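Local coordinates for protein putative alpha-galactosidase/melibiase (Bacteroides fragilis, PDB 4OGZ) that probably hydrolyses terminal, non-reducing alpha-D-galactose residues from alpha-D-galactosides, as a putative glycoside hydrolase family 27 enzyme with an N-terminal Ig-like domain, at residues A[13-18]-A[84-89]; A[41-46]-A[75-80]; A[50-55]-A[63-68]. All blocks are in the same frame, centred on the assembly; numbering follows the deposited sequence.

Contact 1. Residues A[13-18]-A[84-89]; sequences PCINPP and DTQELL
Ile15 N donates to the carboxylate of Asp84, with Ile15 N 2.8 Å from Asp84 OD2. The bond is nearly straight, 168° at the hydrogen. It uses the anti lone pair of OD2, the one turned from the other oxygen. The same OD2 takes a second bond, from a water 2.7 Å from Asp84 OD2. That water also donates to Ile15 O, 2.9 Å away, and accepts from Gln86 NE2. One water thus joins a carboxylate, a carbonyl and a side-chain amide.

The carboxylate gets there because Asp84 CG stands anti to the backbone N (chi1 -171°). Asp84 CB packs against the Pro13-Cys14 peptide, 3.4 Å from Pro13 O. Beside the carboxylate, the Ile15 and Gln86 side chains pass alongside one another, pointing opposite ways. Ile15 CG2 lies 3.9 Å from Gln86 CB. The Gln86 chain bends at chi2 (57°), and its far end serves two partners. NE2 holds the water, while OE1 accepts from Glu87 N, with Gln86 OE1 2.9 Å from Glu87 N. Bonds at both ends limit the rotation of the amide. Further along, Leu88 CD1 reaches Pro18 O at 3.8 Å; a cis peptide bond precedes Pro18.

The two segments run roughly the same way. They are joined by one backbone-to-carboxylate bond, side-chain packing and a water, not by paired backbones. Strand 14-15 pairs with strand 28-36, and strand 82-92 pairs with strand 69-79. The contact therefore bridges the two sheets of the Ig-like domain. Ile15 rests on Ile33, and Leu88 on Phe31 and Val21.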
ATOM      1  N   PRO A  13     -23.412  -3.969   8.423  1.00 29.33           N
ATOM      2  CA  PRO A  13     -22.128  -4.361   7.865  1.00 25.60           C
ATOM      3  C   PRO A  13     -21.870  -3.683   6.539  1.00 23.76           C
ATOM      4  O   PRO A  13     -22.793  -3.301   5.838  1.00 26.63           O
ATOM      5  CB  PRO A  13     -22.281  -5.877   7.653  1.00 26.21           C
ATOM      6  CG  PRO A  13     -23.307  -6.287   8.658  1.00 28.24           C
ATOM      7  CD  PRO A  13     -24.284  -5.145   8.609  1.00 30.70           C
ATOM      8  N   CYS A  14     -20.610  -3.518   6.195  1.00 23.96           N
ATOM      9  CA  CYS A  14     -20.286  -3.092   4.842  1.00 23.97           C
ATOM     10  C   CYS A  14     -18.940  -3.716   4.481  1.00 23.53           C
ATOM     11  O   CYS A  14     -17.907  -3.413   5.112  1.00 20.41           O
ATOM     12  CB  CYS A  14     -20.286  -1.576   4.748  1.00 24.59           C
ATOM     13  SG  CYS A  14     -19.777  -0.957   3.146  1.00 33.54           S
ATOM     14  N   ILE A  15     -18.973  -4.600   3.485  1.00 18.32           N
ATOM     15  CA  ILE A  15     -17.837  -5.340   3.008  1.00 18.84           C
ATOM     16  C   ILE A  15     -17.012  -4.443   2.099  1.00 19.66           C
ATOM     17  O   ILE A  15     -17.440  -4.053   1.034  1.00 21.03           O
ATOM     18  CB  ILE A  15     -18.273  -6.648   2.260  1.00 19.21           C
ATOM     19  CG1 ILE A  15     -18.898  -7.620   3.249  1.00 19.46           C
ATOM     20  CG2 ILE A  15     -17.073  -7.280   1.571  1.00 21.03           C
ATOM     21  CD1 ILE A  15     -19.502  -8.860   2.644  1.00 20.50           C
ATOM     22  N   ASN A  16     -15.813  -4.100   2.551  1.00 23.55           N
ATOM     23  CA  ASN A  16     -15.007  -3.107   1.898  1.00 22.57           C
ATOM     24  C   ASN A  16     -13.990  -3.695   0.928  1.00 21.06           C
ATOM     25  O   ASN A  16     -13.662  -4.879   1.002  1.00 17.88           O
ATOM     26  CB  ASN A  16     -14.301  -2.262   2.970  1.00 24.53           C
ATOM     27  CG  ASN A  16     -15.296  -1.548   3.864  1.00 26.18           C
ATOM     28  OD1 ASN A  16     -16.294  -1.028   3.362  1.00 26.54           O
ATOM     29  ND2 ASN A  16     -15.058  -1.541   5.180  1.00 22.93           N
ATOM     30  N   PRO A  17     -13.517  -2.866  -0.007  1.00 19.37           N
ATOM     31  CA  PRO A  17     -12.488  -3.268  -0.942  1.00 22.35           C
ATOM     32  C   PRO A  17     -11.227  -3.701  -0.186  1.00 21.55           C
ATOM     33  O   PRO A  17     -11.016  -3.268   0.942  1.00 17.63           O
ATOM     34  CB  PRO A  17     -12.173  -1.981  -1.705  1.00 21.55           C
ATOM     35  CG  PRO A  17     -13.342  -1.097  -1.543  1.00 19.49           C
ATOM     36  CD  PRO A  17     -14.092  -1.551  -0.327  1.00 19.35           C
ATOM     37  N   PRO A  18     -10.374  -4.503  -0.822  1.00 24.95           N
ATOM     38  CA  PRO A  18     -10.426  -4.913  -2.229  1.00 17.73           C
ATOM     39  C   PRO A  18     -11.456  -6.011  -2.523  1.00 19.60           C
ATOM     40  O   PRO A  18     -11.661  -6.931  -1.690  1.00 17.34           O
ATOM     41  CB  PRO A  18      -9.029  -5.465  -2.476  1.00 18.08           C
ATOM     42  CG  PRO A  18      -8.553  -5.923  -1.128  1.00 18.90           C
ATOM     43  CD  PRO A  18      -9.188  -5.034  -0.114  1.00 22.25           C
ATOM     44  N   ASP A  84     -24.811  -7.136   4.464  1.00 27.61           N
ATOM     45  CA  ASP A  84     -24.240  -6.633   3.216  1.00 25.32           C
ATOM     46  C   ASP A  84     -23.778  -7.812   2.419  1.00 23.51           C
ATOM     47  O   ASP A  84     -23.272  -8.788   2.978  1.00 23.60           O
ATOM     48  CB  ASP A  84     -23.044  -5.694   3.460  1.00 27.27           C
ATOM     49  CG  ASP A  84     -22.577  -5.006   2.191  1.00 27.44           C
ATOM     50  OD1 ASP A  84     -23.448  -4.731   1.336  1.00 35.27           O
ATOM     51  OD2 ASP A  84     -21.355  -4.749   2.031  1.00 23.69           O
ATOM     52  N   THR A  85     -23.930  -7.717   1.109  1.00 23.07           N
ATOM     53  CA  THR A  85     -23.622  -8.820   0.202  1.00 24.47           C
ATOM     54  C   THR A  85     -22.746  -8.237  -0.858  1.00 20.90           C
ATOM     55  O   THR A  85     -23.023  -7.169  -1.348  1.00 21.98           O
ATOM     56  CB  THR A  85     -24.891  -9.431  -0.407  1.00 29.53           C
ATOM     57  OG1 THR A  85     -25.670  -9.988   0.639  1.00 31.04           O
ATOM     58  CG2 THR A  85     -24.563 -10.536  -1.455  1.00 30.41           C
ATOM     59  N   GLN A  86     -21.674  -8.935  -1.195  1.00 21.83           N
ATOM     60  CA  GLN A  86     -20.673  -8.376  -2.061  1.00 23.85           C
ATOM     61  C   GLN A  86     -19.867  -9.462  -2.736  1.00 21.87           C
ATOM     62  O   GLN A  86     -19.710 -10.531  -2.180  1.00 21.67           O
ATOM     63  CB  GLN A  86     -19.752  -7.489  -1.230  1.00 24.74           C
ATOM     64  CG  GLN A  86     -18.721  -6.752  -2.032  1.00 29.30           C
ATOM     65  CD  GLN A  86     -19.350  -5.885  -3.098  1.00 34.64           C
ATOM     66  OE1 GLN A  86     -19.534  -6.318  -4.244  1.00 36.69           O
ATOM     67  NE2 GLN A  86     -19.737  -4.669  -2.709  1.00 29.74           N
ATOM     68  N   GLU A  87     -19.339  -9.169  -3.923  1.00 21.35           N
ATOM     69  CA  GLU A  87     -18.541 -10.144  -4.669  1.00 25.11           C
ATOM     70  C   GLU A  87     -17.051 -10.039  -4.295  1.00 24.49           C
ATOM     71  O   GLU A  87     -16.547  -8.959  -4.048  1.00 25.17           O
ATOM     72  CB  GLU A  87     -18.722  -9.931  -6.168  1.00 31.56           C
ATOM     73  CG  GLU A  87     -17.797 -10.746  -7.065  1.00 37.89           C
ATOM     74  CD  GLU A  87     -17.930 -10.416  -8.547  1.00 46.02           C
ATOM     75  OE1 GLU A  87     -18.948  -9.816  -8.968  1.00 47.83           O
ATOM     76  OE2 GLU A  87     -16.998 -10.756  -9.300  1.00 53.37           O
ATOM     77  N   LEU A  88     -16.384 -11.184  -4.203  1.00 22.44           N
ATOM     78  CA  LEU A  88     -14.932 -11.255  -4.157  1.00 20.40           C
ATOM     79  C   LEU A  88     -14.463 -12.062  -5.353  1.00 21.67           C
ATOM     80  O   LEU A  88     -14.797 -13.249  -5.513  1.00 28.40           O
ATOM     81  CB  LEU A  88     -14.432 -11.883  -2.858  1.00 18.60           C
ATOM     82  CG  LEU A  88     -12.907 -11.971  -2.734  1.00 19.12           C
ATOM     83  CD1 LEU A  88     -12.277 -10.592  -2.592  1.00 19.42           C
ATOM     84  CD2 LEU A  88     -12.515 -12.854  -1.568  1.00 18.22           C
ATOM     85  N   LEU A  89     -13.724 -11.393  -6.211  1.00 18.53           N
ATOM     86  CA  LEU A  89     -13.061 -12.006  -7.313  1.00 18.58           C
ATOM     87  C   LEU A  89     -11.671 -12.497  -6.899  1.00 19.53           C
ATOM     88  O   LEU A  89     -10.825 -11.716  -6.472  1.00 22.46           O
ATOM     89  CB  LEU A  89     -13.003 -10.982  -8.421  1.00 18.35           C
ATOM     90  CG  LEU A  89     -12.833 -11.621  -9.796  1.00 20.37           C
ATOM     91  CD1 LEU A  89     -13.339 -10.695 -10.897  1.00 21.90           C
ATOM     92  CD2 LEU A  89     -11.372 -11.968 -10.000  1.00 23.96           C
TER
HETATM   93  O   HOH W   1     -20.040  -3.915  -0.157  1.00 27.41           O

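Contact 2. Residues A[41-46]-A[75-80]; sequences IKWHAE and LKAENA
Lys42 and Glu78 exchange two backbone hydrogen bonds, as do His44 and Lys76. Lys42 N is 3.0 Å from Glu78 O, and Glu78 N is 2.9 Å from Lys42 O. His44 N lies 2.7 Å from Lys76 O, and Lys76 N lies 2.9 Å from His44 O. Between these antiparallel hydrogen-bonded pairs sits the non-hydrogen-bonded pair Trp43 and Ala77, and beyond them Ala45 and Leu75. CA-H...O contacts add to the pairing, such as Trp43 CA to Lys76 O at 3.2 Å. Asn79 ND2 is hydrogen-bonded to Glu38 O and Gly11 O, beside the end of the strand pair.

His44 and Glu78 share one face. Their side chains cross at about a right angle, with ring and carboxylate planes 70° apart. Lys76 NZ makes a long salt bridge to Glu78 OE2.

The other face is apolar. Ala77 CB meets Trp43 CD1 at 4.0 Å, obliquely to the ring. Trp43 CG lies beside its own backbone N (chi1 -76°), and the indole takes Ile41 CG2 over the centre of one face, 3.5 Å above the plane. Its NE1 is hydrogen-bonded to Thr35 OG1 on strand 28-36. Ala45 CB packs on Leu75 CD2 at 3.9 Å.

The strands run antiparallel, 160° between their axes. Strand 42-46 is outermost in its sheet. Its buried indole, turned toward the other sheet, is consistent with a beta-sandwich core of the Ig-like domain.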
ATOM      1  N   ILE A  41     -19.989  -9.633  14.105  1.00 31.70           N
ATOM      2  CA  ILE A  41     -20.331  -9.904  12.725  1.00 26.41           C
ATOM      3  C   ILE A  41     -20.115 -11.380  12.438  1.00 25.02           C
ATOM      4  O   ILE A  41     -19.212 -11.992  12.966  1.00 24.05           O
ATOM      5  CB  ILE A  41     -19.470  -9.019  11.807  1.00 29.42           C
ATOM      6  CG1 ILE A  41     -20.036  -7.603  11.833  1.00 36.58           C
ATOM      7  CG2 ILE A  41     -19.423  -9.543  10.377  1.00 29.12           C
ATOM      8  CD1 ILE A  41     -19.267  -6.600  11.024  1.00 37.23           C
ATOM      9  N   LYS A  42     -20.952 -11.940  11.575  1.00 27.59           N
ATOM     10  CA  LYS A  42     -20.755 -13.277  11.050  1.00 28.91           C
ATOM     11  C   LYS A  42     -20.714 -13.229   9.520  1.00 25.13           C
ATOM     12  O   LYS A  42     -21.517 -12.541   8.894  1.00 21.89           O
ATOM     13  CB  LYS A  42     -21.901 -14.198  11.467  1.00 34.03           C
ATOM     14  CG  LYS A  42     -21.491 -15.625  11.773  1.00 41.73           C
ATOM     15  CD  LYS A  42     -22.714 -16.519  11.888  1.00 53.49           C
ATOM     16  CE  LYS A  42     -22.322 -17.992  11.909  1.00 55.76           C
ATOM     17  NZ  LYS A  42     -23.316 -18.848  12.609  1.00 59.12           N
ATOM     18  N   TRP A  43     -19.815 -14.002   8.934  1.00 22.07           N
ATOM     19  CA  TRP A  43     -19.591 -13.962   7.513  1.00 22.82           C
ATOM     20  C   TRP A  43     -20.051 -15.255   6.859  1.00 22.79           C
ATOM     21  O   TRP A  43     -20.072 -16.314   7.480  1.00 23.15           O
ATOM     22  CB  TRP A  43     -18.117 -13.790   7.216  1.00 22.24           C
ATOM     23  CG  TRP A  43     -17.581 -12.459   7.423  1.00 22.49           C
ATOM     24  CD1 TRP A  43     -17.459 -11.474   6.500  1.00 21.35           C
ATOM     25  CD2 TRP A  43     -17.017 -11.949   8.642  1.00 19.30           C
ATOM     26  NE1 TRP A  43     -16.854 -10.367   7.072  1.00 19.92           N
ATOM     27  CE2 TRP A  43     -16.571 -10.644   8.384  1.00 21.05           C
ATOM     28  CE3 TRP A  43     -16.834 -12.472   9.911  1.00 20.62           C
ATOM     29  CZ2 TRP A  43     -15.935  -9.846   9.375  1.00 19.34           C
ATOM     30  CZ3 TRP A  43     -16.219 -11.680  10.892  1.00 19.00           C
ATOM     31  CH2 TRP A  43     -15.773 -10.398  10.607  1.00 20.47           C
ATOM     32  N   HIS A  44     -20.416 -15.149   5.593  1.00 22.85           N
ATOM     33  CA  HIS A  44     -20.757 -16.315   4.798  1.00 26.41           C
ATOM     34  C   HIS A  44     -20.160 -16.146   3.436  1.00 22.85           C
ATOM     35  O   HIS A  44     -19.972 -15.020   2.957  1.00 20.13           O
ATOM     36  CB  HIS A  44     -22.290 -16.528   4.717  1.00 31.11           C
ATOM     37  CG  HIS A  44     -22.922 -16.678   6.058  1.00 39.08           C
ATOM     38  ND1 HIS A  44     -23.138 -17.907   6.647  1.00 47.02           N
ATOM     39  CD2 HIS A  44     -23.303 -15.747   6.969  1.00 42.15           C
ATOM     40  CE1 HIS A  44     -23.671 -17.728   7.844  1.00 49.49           C
ATOM     41  NE2 HIS A  44     -23.783 -16.427   8.063  1.00 43.14           N
ATOM     42  N   ALA A  45     -19.820 -17.280   2.836  1.00 23.54           N
ATOM     43  CA  ALA A  45     -19.280 -17.273   1.510  1.00 23.99           C
ATOM     44  C   ALA A  45     -19.975 -18.357   0.720  1.00 26.24           C
ATOM     45  O   ALA A  45     -20.123 -19.457   1.200  1.00 27.59           O
ATOM     46  CB  ALA A  45     -17.791 -17.521   1.545  1.00 21.57           C
ATOM     47  N   GLU A  46     -20.424 -18.024  -0.479  1.00 28.51           N
ATOM     48  CA  GLU A  46     -20.965 -19.010  -1.391  1.00 34.39           C
ATOM     49  C   GLU A  46     -20.010 -19.065  -2.578  1.00 30.74           C
ATOM     50  O   GLU A  46     -19.449 -18.049  -3.028  1.00 25.11           O
ATOM     51  CB  GLU A  46     -22.419 -18.668  -1.751  1.00 40.68           C
ATOM     52  CG  GLU A  46     -23.058 -19.490  -2.871  1.00 55.62           C
ATOM     53  CD  GLU A  46     -23.230 -20.976  -2.542  1.00 76.33           C
ATOM     54  OE1 GLU A  46     -22.841 -21.402  -1.433  1.00 86.74           O
ATOM     55  OE2 GLU A  46     -23.768 -21.734  -3.390  1.00 84.88           O
ATOM     56  N   LEU A  75     -19.907 -13.006  -0.898  1.00 20.87           N
ATOM     57  CA  LEU A  75     -19.736 -12.842   0.536  1.00 23.03           C
ATOM     58  C   LEU A  75     -20.935 -12.128   1.135  1.00 24.16           C
ATOM     59  O   LEU A  75     -21.533 -11.231   0.526  1.00 25.99           O
ATOM     60  CB  LEU A  75     -18.470 -12.047   0.851  1.00 19.81           C
ATOM     61  CG  LEU A  75     -17.139 -12.507   0.231  1.00 19.29           C
ATOM     62  CD1 LEU A  75     -16.039 -11.521   0.571  1.00 19.01           C
ATOM     63  CD2 LEU A  75     -16.773 -13.898   0.689  1.00 22.33           C
ATOM     64  N   LYS A  76     -21.296 -12.561   2.328  1.00 24.45           N
ATOM     65  CA  LYS A  76     -22.308 -11.899   3.085  1.00 27.19           C
ATOM     66  C   LYS A  76     -21.774 -11.680   4.497  1.00 25.21           C
ATOM     67  O   LYS A  76     -21.148 -12.564   5.062  1.00 28.11           O
ATOM     68  CB  LYS A  76     -23.585 -12.740   3.087  1.00 29.92           C
ATOM     69  CG  LYS A  76     -24.818 -11.986   3.553  1.00 33.07           C
ATOM     70  CD  LYS A  76     -26.123 -12.628   3.102  1.00 38.79           C
ATOM     71  CE  LYS A  76     -27.257 -11.610   3.237  1.00 39.27           C
ATOM     72  NZ  LYS A  76     -28.611 -12.181   3.016  1.00 36.67           N
ATOM     73  N   ALA A  77     -21.989 -10.484   5.033  1.00 23.70           N
ATOM     74  CA  ALA A  77     -21.694 -10.187   6.420  1.00 25.37           C
ATOM     75  C   ALA A  77     -22.965  -9.750   7.118  1.00 23.48           C
ATOM     76  O   ALA A  77     -23.749  -8.964   6.573  1.00 22.12           O
ATOM     77  CB  ALA A  77     -20.634  -9.099   6.520  1.00 26.27           C
ATOM     78  N   GLU A  78     -23.179 -10.245   8.328  1.00 27.63           N
ATOM     79  CA  GLU A  78     -24.433  -9.955   9.042  1.00 31.01           C
ATOM     80  C   GLU A  78     -24.147  -9.546  10.462  1.00 32.13           C
ATOM     81  O   GLU A  78     -23.207 -10.062  11.084  1.00 32.22           O
ATOM     82  CB  GLU A  78     -25.386 -11.183   8.999  1.00 34.40           C
ATOM     83  CG  GLU A  78     -25.358 -11.940   7.672  1.00 43.09           C
ATOM     84  CD  GLU A  78     -26.457 -12.989   7.520  1.00 46.40           C
ATOM     85  OE1 GLU A  78     -26.510 -13.905   8.361  1.00 52.78           O
ATOM     86  OE2 GLU A  78     -27.246 -12.906   6.542  1.00 51.76           O
ATOM     87  N   ASN A  79     -24.924  -8.584  10.962  1.00 31.40           N
ATOM     88  CA  ASN A  79     -24.912  -8.260  12.383  1.00 31.35           C
ATOM     89  C   ASN A  79     -26.342  -7.965  12.874  1.00 32.29           C
ATOM     90  O   ASN A  79     -27.294  -8.127  12.123  1.00 30.97           O
ATOM     91  CB  ASN A  79     -23.914  -7.108  12.706  1.00 30.47           C
ATOM     92  CG  ASN A  79     -24.285  -5.776  12.065  1.00 29.24           C
ATOM     93  OD1 ASN A  79     -25.408  -5.563  11.604  1.00 33.73           O
ATOM     94  ND2 ASN A  79     -23.331  -4.847  12.071  1.00 28.01           N
ATOM     95  N   ALA A  80     -26.482  -7.489  14.109  1.00 31.08           N
ATOM     96  CA  ALA A  80     -27.793  -7.178  14.673  1.00 31.42           C
ATOM     97  C   ALA A  80     -28.554  -6.080  13.933  1.00 32.78           C
ATOM     98  O   ALA A  80     -29.752  -5.953  14.101  1.00 32.47           O
ATOM     99  CB  ALA A  80     -27.652  -6.797  16.140  1.00 31.74           C
TER

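Contact 3. Residues A[50-55]-A[63-68]; sequences KGLKLD and GKVVEK
Leu52 and Val65 meet at about a right angle, with Leu52 CG 3.6 Å from Val65 CG2. Leu52 CG stands opposite its carbonyl carbon (chi1 -57°). With chi2 near 180°, CD1 lies against Val65 CG2 and CD2 lies over the partner backbone, 3.6 Å from Lys64 N. Val65 has CG1 anti to its backbone N (chi1 177°), which turns CG2 to Leu52. The same methyl touches Lys50 O.

Glu67 bends at chi2 (91°) and brings its carboxylate to a water, 2.7 Å from Glu67 OE1. The water also donates to Lys50 O and accepts from Val66 N. Lys50 and Glu67 cross obliquely. Their charged ends come near without contact, Lys50 NZ being 4.9 Å from Glu67 OE2.

Lys64 N bonds to Gly51 O at 3.1 Å, with the donor well above the carbonyl plane. Gly51 and Gly63 let the backbones come close, with Gly63 CA 3.2 Å from Gly51 O in a CA-H...O contact.

The contact joins the open end of the hairpin 52-55/60-64, with the loop residues next to it, at the edge of one sheet of the Ig-like domain. Leu52 touches Ile90 and Val65 touches Ile92 of the other sheet, as in a beta sandwich.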
ATOM      1  N   LYS A  50     -12.402 -24.741  -4.668  1.00 28.37           N
ATOM      2  CA  LYS A  50     -11.735 -25.858  -4.004  1.00 28.41           C
ATOM      3  C   LYS A  50     -10.411 -25.450  -3.304  1.00 24.33           C
ATOM      4  O   LYS A  50      -9.502 -24.919  -3.925  1.00 22.25           O
ATOM      5  CB  LYS A  50     -11.447 -26.987  -4.996  1.00 39.07           C
ATOM      6  CG  LYS A  50     -11.008 -28.283  -4.327  1.00 47.11           C
ATOM      7  CD  LYS A  50     -10.615 -29.394  -5.303  1.00 59.34           C
ATOM      8  CE  LYS A  50     -10.388 -30.695  -4.525  1.00 69.29           C
ATOM      9  NZ  LYS A  50      -9.302 -31.585  -5.034  1.00 72.67           N
ATOM     10  N   GLY A  51     -10.333 -25.754  -2.026  1.00 19.93           N
ATOM     11  CA  GLY A  51      -9.148 -25.585  -1.249  1.00 22.65           C
ATOM     12  C   GLY A  51      -9.210 -24.414  -0.305  1.00 20.47           C
ATOM     13  O   GLY A  51      -8.294 -24.238   0.487  1.00 22.12           O
ATOM     14  N   LEU A  52     -10.263 -23.601  -0.399  1.00 21.87           N
ATOM     15  CA  LEU A  52     -10.438 -22.463   0.504  1.00 22.71           C
ATOM     16  C   LEU A  52     -11.603 -22.717   1.437  1.00 27.12           C
ATOM     17  O   LEU A  52     -12.568 -23.401   1.075  1.00 25.13           O
ATOM     18  CB  LEU A  52     -10.654 -21.136  -0.254  1.00 21.37           C
ATOM     19  CG  LEU A  52      -9.549 -20.745  -1.232  1.00 20.03           C
ATOM     20  CD1 LEU A  52      -9.860 -19.402  -1.883  1.00 19.01           C
ATOM     21  CD2 LEU A  52      -8.177 -20.694  -0.547  1.00 19.50           C
ATOM     22  N   LYS A  53     -11.469 -22.197   2.654  1.00 28.03           N
ATOM     23  CA  LYS A  53     -12.480 -22.300   3.688  1.00 30.75           C
ATOM     24  C   LYS A  53     -12.571 -20.929   4.357  1.00 24.86           C
ATOM     25  O   LYS A  53     -11.583 -20.261   4.503  1.00 20.15           O
ATOM     26  CB  LYS A  53     -12.114 -23.403   4.689  1.00 38.09           C
ATOM     27  CG  LYS A  53     -12.347 -24.824   4.167  1.00 50.34           C
ATOM     28  CD  LYS A  53     -11.302 -25.844   4.640  1.00 74.97           C
ATOM     29  CE  LYS A  53      -9.977 -25.809   3.862  1.00 76.49           C
ATOM     30  NZ  LYS A  53      -8.864 -25.186   4.644  1.00 67.36           N
ATOM     31  N   LEU A  54     -13.771 -20.516   4.727  1.00 26.44           N
ATOM     32  CA  LEU A  54     -13.990 -19.286   5.475  1.00 22.40           C
ATOM     33  C   LEU A  54     -14.251 -19.611   6.939  1.00 22.80           C
ATOM     34  O   LEU A  54     -15.048 -20.458   7.230  1.00 22.44           O
ATOM     35  CB  LEU A  54     -15.189 -18.540   4.906  1.00 22.22           C
ATOM     36  CG  LEU A  54     -15.799 -17.469   5.800  1.00 22.44           C
ATOM     37  CD1 LEU A  54     -14.878 -16.252   5.854  1.00 22.53           C
ATOM     38  CD2 LEU A  54     -17.201 -17.107   5.325  1.00 23.06           C
ATOM     39  N   ASP A  55     -13.581 -18.924   7.851  1.00 24.85           N
ATOM     40  CA  ASP A  55     -14.001 -18.945   9.251  1.00 28.19           C
ATOM     41  C   ASP A  55     -15.078 -17.859   9.482  1.00 29.00           C
ATOM     42  O   ASP A  55     -14.799 -16.660   9.452  1.00 27.94           O
ATOM     43  CB  ASP A  55     -12.786 -18.758  10.175  1.00 28.68           C
ATOM     44  CG  ASP A  55     -13.157 -18.833  11.633  1.00 29.53           C
ATOM     45  OD1 ASP A  55     -14.357 -18.686  11.943  1.00 23.96           O
ATOM     46  OD2 ASP A  55     -12.253 -19.049  12.461  1.00 33.22           O
ATOM     47  N   GLY A  63      -6.513 -21.122   2.737  1.00 20.68           N
ATOM     48  CA  GLY A  63      -6.241 -22.415   2.187  1.00 18.23           C
ATOM     49  C   GLY A  63      -5.232 -22.332   1.077  1.00 17.03           C
ATOM     50  O   GLY A  63      -4.230 -21.655   1.176  1.00 15.78           O
ATOM     51  N   LYS A  64      -5.527 -23.031  -0.013  1.00 16.87           N
ATOM     52  CA  LYS A  64      -4.651 -23.093  -1.144  1.00 17.70           C
ATOM     53  C   LYS A  64      -5.481 -23.536  -2.342  1.00 20.57           C
ATOM     54  O   LYS A  64      -6.188 -24.524  -2.234  1.00 17.48           O
ATOM     55  CB  LYS A  64      -3.567 -24.113  -0.890  1.00 19.85           C
ATOM     56  CG  LYS A  64      -2.879 -24.578  -2.153  1.00 24.75           C
ATOM     57  CD  LYS A  64      -1.466 -25.053  -1.877  1.00 32.21           C
ATOM     58  CE  LYS A  64      -1.421 -26.251  -0.957  1.00 38.81           C
ATOM     59  NZ  LYS A  64      -0.014 -26.629  -0.660  1.00 46.10           N
ATOM     60  N   VAL A  65      -5.454 -22.766  -3.435  1.00 21.19           N
ATOM     61  CA  VAL A  65      -6.132 -23.180  -4.662  1.00 23.02           C
ATOM     62  C   VAL A  65      -5.025 -23.616  -5.591  1.00 21.74           C
ATOM     63  O   VAL A  65      -4.105 -22.852  -5.924  1.00 20.87           O
ATOM     64  CB  VAL A  65      -6.995 -22.064  -5.323  1.00 22.07           C
ATOM     65  CG1 VAL A  65      -7.588 -22.565  -6.628  1.00 26.80           C
ATOM     66  CG2 VAL A  65      -8.087 -21.548  -4.394  1.00 24.10           C
ATOM     67  N   VAL A  66      -5.145 -24.844  -6.050  1.00 25.71           N
ATOM     68  CA  VAL A  66      -4.158 -25.432  -6.942  1.00 28.19           C
ATOM     69  C   VAL A  66      -4.363 -25.058  -8.401  1.00 28.74           C
ATOM     70  O   VAL A  66      -3.407 -24.866  -9.136  1.00 29.65           O
ATOM     71  CB  VAL A  66      -4.177 -26.957  -6.795  1.00 31.77           C
ATOM     72  CG1 VAL A  66      -3.222 -27.606  -7.783  1.00 35.90           C
ATOM     73  CG2 VAL A  66      -3.825 -27.310  -5.363  1.00 31.11           C
ATOM     74  N   GLU A  67      -5.607 -24.929  -8.829  1.00 32.95           N
ATOM     75  CA  GLU A  67      -5.881 -24.729 -10.253  1.00 32.52           C
ATOM     76  C   GLU A  67      -5.955 -23.234 -10.578  1.00 27.88           C
ATOM     77  O   GLU A  67      -6.694 -22.488  -9.937  1.00 26.47           O
ATOM     78  CB  GLU A  67      -7.170 -25.464 -10.674  1.00 32.87           C
ATOM     79  CG  GLU A  67      -7.244 -26.909 -10.191  1.00 38.82           C
ATOM     80  CD  GLU A  67      -7.927 -27.085  -8.820  1.00 54.06           C
ATOM     81  OE1 GLU A  67      -8.093 -26.081  -8.048  1.00 32.59           O
ATOM     82  OE2 GLU A  67      -8.291 -28.254  -8.505  1.00 58.74           O
ATOM     83  N   LYS A  68      -5.223 -22.840 -11.619  1.00 24.12           N
ATOM     84  CA  LYS A  68      -5.255 -21.490 -12.147  1.00 24.66           C
ATOM     85  C   LYS A  68      -6.685 -21.116 -12.551  1.00 28.05           C
ATOM     86  O   LYS A  68      -7.437 -21.949 -13.003  1.00 22.17           O
ATOM     87  CB  LYS A  68      -4.308 -21.388 -13.328  1.00 26.20           C
ATOM     88  CG  LYS A  68      -3.895 -19.985 -13.708  1.00 32.58           C
ATOM     89  CD  LYS A  68      -2.919 -19.948 -14.888  1.00 36.69           C
ATOM     90  CE  LYS A  68      -1.670 -20.821 -14.689  1.00 45.23           C
ATOM     91  NZ  LYS A  68      -0.493 -20.049 -14.160  1.00 52.04           N
TER
HETATM   92  O   HOH W   2      -7.575 -26.397  -5.452  1.00 25.26           O

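From the N terminus, segment 13-18 opens the widest loop, closed when strand 82-92 returns beside it in contact 1. Strand 42-46 starts the next loop, closed by strand 69-79 in contact 2. Strands 52-55 and 60-64 close the shortest, in contact 3. The three are nested, contact 3 inside contact 2 inside contact 1, and none cross. Contacts 1 and 2 meet where strands 82-92 and 69-79 pair: Gln86 O is 2.8 Å from Leu75 N. Contacts 2 and 3 meet through Leu54, whose CD2 packs on the backbone of strand 42-46. Contact 1 spans both sheets of the Ig-like domain; contact 2 lies within the mixed sheet and contact 3 within the antiparallel one.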